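Local coordinates for protein beta-N-acetylhexosaminidase (Arthrobacter aurescens, PDB 3RCN) that probably catalyses the hydrolysis of terminal non-reducing N-acetyl-D-hexosamine residues from N-acetyl-beta-D-hexosaminides, as a glycosyl hydrolase of family 20, at residues 105-110 / 500-505; 160-165 / 507-512; 321-326 / 338-343. All blocks are in the same frame, centred on the assembly; numbering follows the deposited sequence. Where two conformers were deposited one is given.

Contact 1 of 3, residues 105-110 / 500-505; sequences LLQLLG and GAHLAR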
# COMPACT_ATOMS: atom_id res chain seq x y z
N LEU A 105 -9.73 9.26 20.40
CA LEU A 105 -9.67 10.68 20.10
C LEU A 105 -9.85 10.91 18.61
O LEU A 105 -10.71 11.67 18.19
CB LEU A 105 -8.32 11.25 20.54
CG LEU A 105 -8.26 12.77 20.48
CD1 LEU A 105 -9.15 13.30 21.58
CD2 LEU A 105 -6.83 13.27 20.63
N LEU A 106 -9.05 10.23 17.80
CA LEU A 106 -9.15 10.38 16.35
C LEU A 106 -10.57 10.16 15.86
O LEU A 106 -11.06 10.93 15.04
CB LEU A 106 -8.20 9.44 15.63
CG LEU A 106 -6.73 9.78 15.84
CD1 LEU A 106 -5.90 9.01 14.83
CD2 LEU A 106 -6.47 11.27 15.73
N GLN A 107 -11.23 9.12 16.37
CA GLN A 107 -12.63 8.90 16.02
C GLN A 107 -13.51 10.09 16.42
O GLN A 107 -14.41 10.47 15.67
CB GLN A 107 -13.17 7.61 16.64
CG GLN A 107 -12.48 6.36 16.13
CD GLN A 107 -13.33 5.12 16.29
OE1 GLN A 107 -14.37 5.14 16.96
NE2 GLN A 107 -12.91 4.03 15.67
N LEU A 108 -13.24 10.68 17.58
CA LEU A 108 -13.97 11.87 18.03
C LEU A 108 -13.80 13.11 17.11
O LEU A 108 -14.73 13.93 16.97
CB LEU A 108 -13.59 12.23 19.48
CG LEU A 108 -14.19 11.39 20.61
CD1 LEU A 108 -13.65 11.89 21.93
CD2 LEU A 108 -15.71 11.44 20.61
N LEU A 109 -12.63 13.25 16.49
CA LEU A 109 -12.36 14.35 15.58
C LEU A 109 -13.00 14.16 14.20
O LEU A 109 -13.21 15.13 13.48
CB LEU A 109 -10.86 14.57 15.41
CG LEU A 109 -10.11 15.01 16.67
CD1 LEU A 109 -8.64 14.65 16.59
CD2 LEU A 109 -10.28 16.50 16.94
N GLY A 110 -13.31 12.91 13.85
CA GLY A 110 -13.94 12.59 12.57
C GLY A 110 -13.00 11.94 11.57
O GLY A 110 -11.78 11.95 11.77
N GLY A 500 -23.57 5.03 9.92
CA GLY A 500 -23.53 6.43 10.30
C GLY A 500 -22.15 7.07 10.28
O GLY A 500 -22.00 8.18 9.79
N ALA A 501 -21.15 6.38 10.83
CA ALA A 501 -19.79 6.93 10.96
C ALA A 501 -18.67 6.03 10.42
O ALA A 501 -17.86 6.47 9.59
CB ALA A 501 -19.50 7.38 12.39
N HIS A 502 -18.57 4.82 10.97
CA HIS A 502 -17.43 3.93 10.73
C HIS A 502 -17.07 3.58 9.29
O HIS A 502 -15.89 3.50 8.94
CB HIS A 502 -17.58 2.65 11.54
CG HIS A 502 -16.28 1.97 11.84
ND1 HIS A 502 -15.34 2.53 12.68
CD2 HIS A 502 -15.75 0.81 11.39
CE1 HIS A 502 -14.29 1.72 12.76
NE2 HIS A 502 -14.51 0.68 11.98
N LEU A 503 -18.07 3.34 8.44
CA LEU A 503 -17.78 3.10 7.03
C LEU A 503 -16.97 4.26 6.45
O LEU A 503 -16.10 4.04 5.60
CB LEU A 503 -19.05 2.89 6.21
CG LEU A 503 -19.84 1.59 6.34
CD1 LEU A 503 -20.85 1.51 5.21
CD2 LEU A 503 -18.92 0.35 6.32
N ALA A 504 -17.25 5.48 6.90
CA ALA A 504 -16.52 6.65 6.43
C ALA A 504 -15.07 6.62 6.90
O ALA A 504 -14.18 7.10 6.20
CB ALA A 504 -17.19 7.93 6.88
N ARG A 505 -14.85 6.06 8.09
CA ARG A 505 -13.50 5.90 8.63
C ARG A 505 -12.70 4.86 7.83
O ARG A 505 -11.52 5.07 7.53
CB ARG A 505 -13.54 5.48 10.09
CG ARG A 505 -14.07 6.53 11.04
CD ARG A 505 -14.13 5.98 12.47
NE ARG A 505 -15.06 6.73 13.30
CZ ARG A 505 -16.08 6.19 13.95
NH1 ARG A 505 -16.29 4.88 13.89
NH2 ARG A 505 -16.89 6.95 14.67
O HOH W 1 -15.33 9.44 13.38

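Contact 2 of 3, residues 160-165 / 507-512; sequences FIEVMA and EAMGVE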
# COMPACT_ATOMS: atom_id res chain seq x y z
N PHE A 160 -2.57 -2.74 6.53
CA PHE A 160 -3.45 -3.65 7.24
C PHE A 160 -3.24 -3.56 8.76
O PHE A 160 -4.20 -3.57 9.54
CB PHE A 160 -3.21 -5.08 6.75
CG PHE A 160 -4.09 -6.11 7.42
CD1 PHE A 160 -5.37 -6.36 6.94
CD2 PHE A 160 -3.62 -6.84 8.51
CE1 PHE A 160 -6.17 -7.30 7.54
CE2 PHE A 160 -4.43 -7.79 9.12
CZ PHE A 160 -5.70 -8.02 8.63
N ILE A 161 -1.98 -3.45 9.18
CA ILE A 161 -1.66 -3.34 10.61
C ILE A 161 -2.18 -2.03 11.20
O ILE A 161 -2.68 -2.00 12.33
CB ILE A 161 -0.14 -3.44 10.86
CG1 ILE A 161 0.32 -4.89 10.71
CG2 ILE A 161 0.21 -2.90 12.23
CD1 ILE A 161 1.83 -5.06 10.61
N GLU A 162 -2.09 -0.96 10.43
CA GLU A 162 -2.58 0.35 10.86
C GLU A 162 -4.09 0.33 11.08
O GLU A 162 -4.61 0.89 12.06
CB GLU A 162 -2.20 1.41 9.82
CG GLU A 162 -2.53 2.83 10.23
CD GLU A 162 -1.50 3.44 11.16
OE1 GLU A 162 -0.57 4.11 10.64
OE2 GLU A 162 -1.62 3.29 12.41
N VAL A 163 -4.80 -0.32 10.16
CA VAL A 163 -6.25 -0.48 10.29
C VAL A 163 -6.60 -1.36 11.50
O VAL A 163 -7.62 -1.13 12.16
CB VAL A 163 -6.87 -1.06 9.01
CG1 VAL A 163 -8.34 -1.31 9.21
CG2 VAL A 163 -6.65 -0.09 7.83
N MSE A 164 -5.77 -2.36 11.79
CA MSE A 164 -5.97 -3.20 12.98
C MSE A 164 -5.90 -2.40 14.27
O MSE A 164 -6.73 -2.56 15.16
CB MSE A 164 -4.93 -4.32 13.06
CG MSE A 164 -5.12 -5.48 12.12
SE MSE A 164 -3.68 -6.79 12.41
CE MSE A 164 -3.96 -7.32 14.26
N ALA A 165 -4.87 -1.57 14.39
CA ALA A 165 -4.65 -0.82 15.62
C ALA A 165 -5.81 0.16 15.85
O ALA A 165 -6.14 0.50 16.99
CB ALA A 165 -3.32 -0.09 15.57
N GLU A 507 -13.26 4.12 4.71
CA GLU A 507 -12.98 4.76 3.44
C GLU A 507 -11.77 5.66 3.57
O GLU A 507 -10.92 5.69 2.69
CB GLU A 507 -14.18 5.56 2.93
CG GLU A 507 -15.32 4.70 2.39
CD GLU A 507 -16.57 5.51 2.05
OE1 GLU A 507 -16.44 6.66 1.55
OE2 GLU A 507 -17.68 5.00 2.29
N ALA A 508 -11.68 6.38 4.68
CA ALA A 508 -10.58 7.31 4.88
C ALA A 508 -9.23 6.59 5.00
O ALA A 508 -8.18 7.17 4.68
CB ALA A 508 -10.86 8.20 6.10
N MSE A 509 -9.25 5.35 5.46
CA MSE A 509 -8.02 4.57 5.66
C MSE A 509 -7.65 3.73 4.44
O MSE A 509 -6.72 2.92 4.48
CB MSE A 509 -8.12 3.68 6.90
CG MSE A 509 -8.31 4.46 8.20
SE MSE A 509 -7.95 3.39 9.80
CE MSE A 509 -6.00 3.50 9.78
N GLY A 510 -8.41 3.89 3.36
CA GLY A 510 -8.12 3.18 2.12
C GLY A 510 -8.64 1.75 2.07
O GLY A 510 -8.15 0.94 1.29
N VAL A 511 -9.63 1.44 2.88
CA VAL A 511 -10.10 0.06 2.95
C VAL A 511 -11.32 -0.14 2.07
O VAL A 511 -12.35 0.46 2.34
CB VAL A 511 -10.47 -0.31 4.42
CG1 VAL A 511 -11.00 -1.72 4.49
CG2 VAL A 511 -9.27 -0.14 5.34
N GLU A 512 -11.21 -0.98 1.05
CA GLU A 512 -12.38 -1.25 0.23
C GLU A 512 -13.08 -2.48 0.80
O GLU A 512 -12.65 -3.60 0.57
CB GLU A 512 -11.98 -1.57 -1.22
CG GLU A 512 -10.91 -0.66 -1.83
CD GLU A 512 -10.67 -0.91 -3.34
OE1 GLU A 512 -9.49 -1.04 -3.74
OE2 GLU A 512 -11.65 -0.98 -4.12

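Contact 3 of 3, residues 321-326 / 338-343; sequences QWQASA and DDVSGL. With SO4 (sulfate ion), chain D.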
# COMPACT_ATOMS: atom_id res chain seq x y z
N GLN A 321 1.50 -41.12 4.31
CA GLN A 321 2.93 -41.16 4.05
C GLN A 321 3.68 -41.90 5.17
O GLN A 321 4.52 -42.76 4.91
CB GLN A 321 3.47 -39.74 3.91
CG GLN A 321 4.99 -39.64 3.72
CD GLN A 321 5.47 -38.18 3.61
OE1 GLN A 321 4.92 -37.38 2.84
NE2 GLN A 321 6.49 -37.83 4.40
N TRP A 322 3.35 -41.58 6.41
CA TRP A 322 4.07 -42.12 7.55
C TRP A 322 3.81 -43.62 7.72
O TRP A 322 4.72 -44.36 8.07
CB TRP A 322 3.69 -41.38 8.83
CG TRP A 322 4.28 -40.02 8.94
CD1 TRP A 322 5.25 -39.47 8.16
CD2 TRP A 322 3.93 -39.03 9.92
NE1 TRP A 322 5.53 -38.19 8.59
CE2 TRP A 322 4.73 -37.90 9.67
CE3 TRP A 322 3.03 -39.00 10.99
CZ2 TRP A 322 4.66 -36.76 10.45
CZ3 TRP A 322 2.96 -37.86 11.76
CH2 TRP A 322 3.76 -36.75 11.49
N GLN A 323 2.58 -44.04 7.47
CA GLN A 323 2.23 -45.44 7.57
C GLN A 323 2.96 -46.29 6.54
O GLN A 323 3.24 -47.47 6.77
CB GLN A 323 0.72 -45.62 7.42
CG GLN A 323 -0.07 -45.09 8.59
CD GLN A 323 -1.55 -45.03 8.29
OE1 GLN A 323 -1.97 -45.34 7.17
NE2 GLN A 323 -2.34 -44.63 9.27
N ALA A 324 3.26 -45.69 5.39
CA ALA A 324 3.93 -46.42 4.32
C ALA A 324 5.44 -46.25 4.37
O ALA A 324 6.16 -46.75 3.50
CB ALA A 324 3.37 -45.98 2.96
N SER A 325 5.93 -45.52 5.36
CA SER A 325 7.34 -45.14 5.41
C SER A 325 8.21 -46.08 6.25
O SER A 325 8.06 -46.14 7.47
CB SER A 325 7.44 -43.72 5.97
OG SER A 325 8.79 -43.30 6.04
N ALA A 326 9.12 -46.80 5.60
CA ALA A 326 10.07 -47.62 6.35
C ALA A 326 10.82 -46.79 7.39
O ALA A 326 11.12 -47.28 8.48
CB ALA A 326 11.05 -48.32 5.41
N ASP A 338 3.48 -46.12 20.16
CA ASP A 338 2.50 -47.17 19.86
C ASP A 338 2.36 -47.33 18.35
O ASP A 338 2.39 -48.44 17.82
CB ASP A 338 1.14 -46.86 20.49
CG ASP A 338 1.08 -47.22 21.97
OD1 ASP A 338 1.79 -48.16 22.40
OD2 ASP A 338 0.31 -46.56 22.70
N ASP A 339 2.19 -46.20 17.67
CA ASP A 339 2.12 -46.24 16.22
C ASP A 339 2.75 -45.02 15.57
O ASP A 339 3.18 -44.07 16.24
CB ASP A 339 0.68 -46.40 15.74
CG ASP A 339 -0.18 -45.18 16.02
OD1 ASP A 339 0.35 -44.19 16.57
OD2 ASP A 339 -1.38 -45.21 15.68
N VAL A 340 2.76 -45.05 14.25
CA VAL A 340 3.49 -44.11 13.45
C VAL A 340 2.88 -42.71 13.61
O VAL A 340 3.56 -41.71 13.40
CB VAL A 340 3.53 -44.60 11.98
CG1 VAL A 340 2.48 -43.90 11.14
CG2 VAL A 340 4.93 -44.47 11.41
N SER A 341 1.62 -42.66 14.03
CA SER A 341 0.93 -41.39 14.21
C SER A 341 1.38 -40.61 15.46
O SER A 341 1.00 -39.46 15.67
CB SER A 341 -0.58 -41.64 14.28
OG SER A 341 -0.96 -42.03 15.58
N GLY A 342 2.19 -41.24 16.30
CA GLY A 342 2.66 -40.58 17.51
C GLY A 342 3.82 -39.67 17.21
O GLY A 342 4.21 -38.84 18.03
N LEU A 343 4.38 -39.82 16.01
CA LEU A 343 5.52 -39.03 15.59
C LEU A 343 5.13 -37.55 15.46
O LEU A 343 5.96 -36.64 15.63
CB LEU A 343 6.01 -39.55 14.24
CG LEU A 343 6.80 -40.84 14.19
CD1 LEU A 343 6.86 -41.37 12.77
CD2 LEU A 343 8.20 -40.60 14.74
S SO4 D . 0.74 -48.08 11.50
O1 SO4 D . 1.24 -48.37 10.16
O2 SO4 D . -0.26 -47.01 11.45
O3 SO4 D . 0.11 -49.27 12.05
O4 SO4 D . 1.84 -47.66 12.36

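Contact 1 of 3, residues 105-110 / 500-505
Gln107, near the end of helix 95-109, lays its amide flat against the guanidinium group of Arg505 on helix 491-508. The contact begins low on the glutamine. CB of Gln107 is 3.9 Å from Arg505 NE, and CG of Gln107 is 3.8 Å from the same nitrogen. CG stands anti to the carbonyl carbon (chi1 -63°). The chain then runs on extended, and the two side chains cross at about a right angle while their flat ends stack. CD of Gln107 comes to 3.8 Å from Arg505 CZ. The amide and guanidinium planes are 8° apart. OE1 of Gln107 lies over the centre of one guanidinium face, 3.6 Å from Arg505 CZ. The positive charge beneath probably favours this carbonyl oxygen. The other tip atom, Gln107 NE2, comes to the edge of the His502 ring, 4.0 Å from CE1. Its own hydrogen bond goes to Ile11 O.

Helix 95-109 packs on the mixed sheet of the small alpha-beta domain, for instance through Leu108 on Val130. Helix 491-508 follows the strands of the catalytic alpha-beta barrel. The stack therefore sits at the junction between these two parts of the fold. Met166 of helix 154-166 touches Gln107, His502 and Arg505.

The guanidinium is held at its edge. Arg505 NH1 donates to His502 ND1 at 2.8 Å, and the bond lies almost in the plane of both groups. His502 NE2 is in turn hydrogen-bonded to His167 NE2. Arg505 NH2 bonds to Gln9 O. On the NE side a water accepts from Arg505 NE at 2.7 Å. The same water donates to the backbone O of Gln107 at 2.7 Å, and so links the two helices beside the stack.

Contact 2 of 3, residues 160-165 / 507-512
Val163 and Val511 reach toward each other tip to tip, with their CG2 methyls 3.6 Å apart. Each valine has CG2 anti to its carbonyl carbon, and this turns that methyl to the partner. CG1 of Val163 also approaches Val511 CG2, at 4.1 Å. Met509, a selenomethionine, takes a different course. It slides past Val163 in the opposite direction, with CE 4.1 Å from Val163 CG2. It crosses Glu162 at about a right angle, and its CE meets Glu162 CG at 3.6 Å. Met509 was modelled in two conformers, so the contacts of its tip are less certain.

Helix 154-166 follows strand 140-146 and precedes the parallel neighbour strand 171-178. It is thus the helix of a beta-alpha-beta crossover in the catalytic barrel. The opposing segment is the end of helix 491-508. There Gly510, with positive phi, closes a Schellman motif, and Met509 and Val511 on its two sides both point toward the barrel helix. Phe472 touches both valines. From the Glu162 side chain it is CG that meets Met509; the carboxylate makes a salt bridge with Arg236. Ala508 O makes a weak hydrogen bond to Lys154 of the second subunit.

Contact 3 of 3, residues 321-326 / 338-343
Asp339 OD1, next to the Val340 that packs against Trp322, is gripped twice by Ser341. Ser341 OG donates to Asp339 OD1 at 2.7 Å, on the syn side and 30° out of the carboxylate plane. Ser341 N adds a weak bond of 3.2 Å to Asp339 OD1. This is a capping bond ahead of the helix; Asp339 to Gly342 form a type I turn that leads into helix 342-357.

The turn presents Val340 to the end of helix 320-323. CG1 of Val340 lies 3.6 Å from Trp322 CB. The Val340 and Gln323 side chains cross at about a right angle, with CG1 of Val340 3.8 Å from Gln323 CG. CG2 of Val340 rests by the backbone O of Trp322. Further along, Leu343 CB sits over one face of the indole, offset toward its rim, 4.3 Å from Trp322 CZ3. An alanine at Val340 is likely to open a gap beside Trp322 CB and Gln323 CG, leaving the end of helix 320-323 with less apolar cover.

The segments flank helix 326-335 in the catalytic domain. The side chain of Trp322 is about 11 Å from that of Glu316, the predicted proton donor. A sulfate, probably from the crystallisation liquor, takes a weak hydrogen bond from Val340 N and a hydrogen bond from Gln329 NE2. The join itself is thus largely apolar: Asp339 and Ser341 pair with each other within their own segment, and Trp322 NE1 bonds to Leu284 O.

How the contacts relate
All three contacts are largely buried. Contacts 1 and 2 lie on the same side of the chain's centre, about 12 Å apart between centres. Both use helix 491-508 or its end, and their segments alternate along the chain. Contact 1 ties that helix to the small alpha-beta domain. Contact 2 ties its end to a barrel helix. Contact 3 is the most distant from the chain's centre, and of its touching residues Gln323 is exposed. It joins segments only 12 residues apart, nested inside the long loops closed by the other two. Contact 1 is a planar polar stack with a bridging water, contact 2 is apolar, and contact 3 sets an apolar join beside a capping bond at the turn into helix 342-357.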